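Local atomic coordinates of DUF5037 domain-containing protein (Ruminococcus gnavus, PDB entry 4GL6), a protein that is of unknown function, a member of the DUF5037 family from a gut bacterium whose fold includes a mixed four-stranded sheet flanked by helices. Residues Y136-G140 / L171-L176. Residues are numbered along the deposited sequence; the frame is centred on the assembly and turned at random.
Sequences YKTLG and LGGQAL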
ATOM      1  N   TYR A 136       7.055  19.214  -3.618  1.00 47.93           N
ATOM      2  CA  TYR A 136       7.041  17.806  -3.991  1.00 45.35           C
ATOM      3  C   TYR A 136       6.134  17.035  -3.033  1.00 45.37           C
ATOM      4  O   TYR A 136       5.754  17.526  -1.969  1.00 43.48           O
ATOM      5  CB  TYR A 136       8.456  17.204  -4.063  1.00 43.70           C
ATOM      6  CG  TYR A 136       9.272  17.371  -2.790  1.00 43.96           C
ATOM      7  CD1 TYR A 136       9.170  16.453  -1.738  1.00 42.68           C
ATOM      8  CD2 TYR A 136      10.127  18.451  -2.611  1.00 45.75           C
ATOM      9  CE1 TYR A 136       9.909  16.613  -0.557  1.00 42.61           C
ATOM     10  CE2 TYR A 136      10.857  18.611  -1.433  1.00 45.34           C
ATOM     11  CZ  TYR A 136      10.746  17.696  -0.409  1.00 43.39           C
ATOM     12  OH  TYR A 136      11.470  17.833   0.749  1.00 44.56           O
ATOM     13  N   LYS A 137       5.747  15.853  -3.478  1.00 47.75           N
ATOM     14  CA  LYS A 137       4.913  14.956  -2.738  1.00 46.91           C
ATOM     15  C   LYS A 137       5.648  13.617  -2.641  1.00 45.64           C
ATOM     16  O   LYS A 137       6.240  13.149  -3.619  1.00 49.77           O
ATOM     17  CB  LYS A 137       3.579  14.772  -3.448  1.00 50.14           C
ATOM     18  CG  LYS A 137       2.700  13.670  -2.841  1.00 54.38           C
ATOM     19  CD  LYS A 137       1.409  13.398  -3.608  1.00 55.18           C
ATOM     20  CE  LYS A 137       0.769  12.073  -3.187  1.00 54.24           C
ATOM     21  NZ  LYS A 137       0.440  12.004  -1.729  1.00 53.81           N
ATOM     22  N   THR A 138       5.593  13.020  -1.455  1.00 40.21           N
ATOM     23  CA  THR A 138       6.112  11.697  -1.231  1.00 41.36           C
ATOM     24  C   THR A 138       5.252  10.750  -2.082  1.00 42.17           C
ATOM     25  O   THR A 138       4.041  10.683  -1.901  1.00 44.33           O
ATOM     26  CB  THR A 138       6.001  11.271   0.251  1.00 36.82           C
ATOM     27  OG1 THR A 138       6.821  12.117   1.050  1.00 36.42           O
ATOM     28  CG2 THR A 138       6.465   9.855   0.420  1.00 33.97           C
ATOM     29  N   LEU A 139       5.903  10.032  -2.993  1.00 44.63           N
ATOM     30  CA  LEU A 139       5.241   9.102  -3.916  1.00 46.35           C
ATOM     31  C   LEU A 139       4.425   8.098  -3.127  1.00 44.50           C
ATOM     32  O   LEU A 139       3.254   7.842  -3.434  1.00 41.05           O
ATOM     33  CB  LEU A 139       6.269   8.361  -4.774  1.00 45.23           C
ATOM     34  CG  LEU A 139       7.056   9.217  -5.764  1.00 46.85           C
ATOM     35  CD1 LEU A 139       8.088   8.322  -6.431  1.00 48.55           C
ATOM     36  CD2 LEU A 139       6.191   9.907  -6.806  1.00 49.33           C
ATOM     37  N   GLY A 140       5.059   7.561  -2.100  1.00 45.86           N
ATOM     38  CA  GLY A 140       4.392   6.664  -1.171  1.00 47.43           C
ATOM     39  C   GLY A 140       5.372   5.936  -0.283  1.00 45.26           C
ATOM     40  O   GLY A 140       6.570   6.259  -0.246  1.00 39.86           O
ATOM     41  N   LEU A 171      11.473   3.910  -9.026  1.00 60.12           N
ATOM     42  CA  LEU A 171      10.417   4.768  -8.445  1.00 57.35           C
ATOM     43  C   LEU A 171      10.445   6.234  -8.890  1.00 58.02           C
ATOM     44  O   LEU A 171       9.391   6.813  -9.157  1.00 55.97           O
ATOM     45  CB  LEU A 171      10.375   4.659  -6.923  1.00 52.89           C
ATOM     46  CG  LEU A 171      10.057   3.270  -6.368  1.00 52.97           C
ATOM     47  CD1 LEU A 171       9.821   3.401  -4.875  1.00 48.83           C
ATOM     48  CD2 LEU A 171       8.859   2.610  -7.050  1.00 52.04           C
ATOM     49  N   GLY A 172      11.627   6.833  -8.969  1.00 60.99           N
ATOM     50  CA  GLY A 172      11.759   8.201  -9.493  1.00 61.80           C
ATOM     51  C   GLY A 172      11.296   9.405  -8.686  1.00 60.13           C
ATOM     52  O   GLY A 172      10.985  10.449  -9.267  1.00 65.10           O
ATOM     53  N   GLY A 173      11.265   9.278  -7.366  1.00 51.87           N
ATOM     54  CA  GLY A 173      10.940  10.416  -6.496  1.00 52.22           C
ATOM     55  C   GLY A 173      11.188  10.141  -5.022  1.00 49.67           C
ATOM     56  O   GLY A 173      11.894   9.198  -4.668  1.00 49.94           O
ATOM     57  N   GLN A 174      10.599  10.963  -4.163  1.00 48.14           N
ATOM     58  CA  GLN A 174      10.711  10.747  -2.719  1.00 47.73           C
ATOM     59  C   GLN A 174       9.803   9.570  -2.325  1.00 44.02           C
ATOM     60  O   GLN A 174       8.611   9.581  -2.632  1.00 42.19           O
ATOM     61  CB  GLN A 174      10.381  12.023  -1.921  1.00 45.95           C
ATOM     62  CG  GLN A 174      10.550  11.844  -0.420  1.00 44.55           C
ATOM     63  CD  GLN A 174      10.646  13.103   0.417  1.00 48.53           C
ATOM     64  OE1 GLN A 174      11.636  13.858   0.348  1.00 60.09           O
ATOM     65  NE2 GLN A 174       9.664  13.287   1.297  1.00 44.58           N
ATOM     66  N   ALA A 175      10.386   8.552  -1.687  1.00 41.94           N
ATOM     67  CA  ALA A 175       9.629   7.373  -1.222  1.00 41.58           C
ATOM     68  C   ALA A 175      10.292   6.713  -0.015  1.00 42.07           C
ATOM     69  O   ALA A 175      11.511   6.816   0.145  1.00 42.82           O
ATOM     70  CB  ALA A 175       9.466   6.360  -2.352  1.00 39.16           C
ATOM     71  N   LEU A 176       9.482   6.041   0.816  1.00 39.94           N
ATOM     72  CA  LEU A 176       9.949   5.351   2.028  1.00 37.42           C
ATOM     73  C   LEU A 176       9.894   3.833   1.843  1.00 38.15           C
ATOM     74  O   LEU A 176       9.042   3.314   1.108  1.00 37.03           O
ATOM     75  CB  LEU A 176       9.109   5.729   3.255  1.00 34.93           C
ATOM     76  CG  LEU A 176       9.283   7.179   3.721  1.00 34.44           C
ATOM     77  CD1 LEU A 176       8.562   8.145   2.791  1.00 33.67           C
ATOM     78  CD2 LEU A 176       8.816   7.378   5.147  1.00 34.48           C
TER
HETATM   79  O   HOH W   1       8.619  12.623  -4.988  1.00 48.30           O
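Leu-139 N donates to Gln-174 O (2.8 Å) and Leu-176 N to Gly-140 O (3.1 Å) where the two segments lead into strands 140-147 and 175-182, parallel neighbours in a mixed beta-sheet; helix 156-171 lies between them in sequence, giving a beta-alpha-beta connection. Ahead of these bonds, a water accepts from Gln-174 N and donates to Lys-137 O, linking the two backbones. Gly-172, with positive phi, suits the turn off the helix, while Gly-173, having no side chain, lets Leu-139 CD1 lie against its backbone N at 3.4 Å. This buried leucine also meets Trp-122 and Cys-129 of helix 122-129. Gln-174 turns CG away from its own N (chi1 -177°) and then runs extended, carrying its amide past Thr-138 to Tyr-136. NE2 donates to Thr-138 OG1 (3.1 Å), which lies 18° out of the amide plane, and OE1 accepts from Tyr-222 N, so both amide ends are used. Were Gln-174 shortened to an alanine, Thr-138 OG1 and Tyr-222 N would probably lose these partners, and Tyr-136 CE1 the amide beside it. The threonine's other branch is apolar, its CG2 meeting Leu-176 CD1 at 3.6 Å. Tyr-136, whose ring stacks with Tyr-222, brings CE1 obliquely to 3.4 Å from Gln-174 OE1, the ring and amide planes 68° apart.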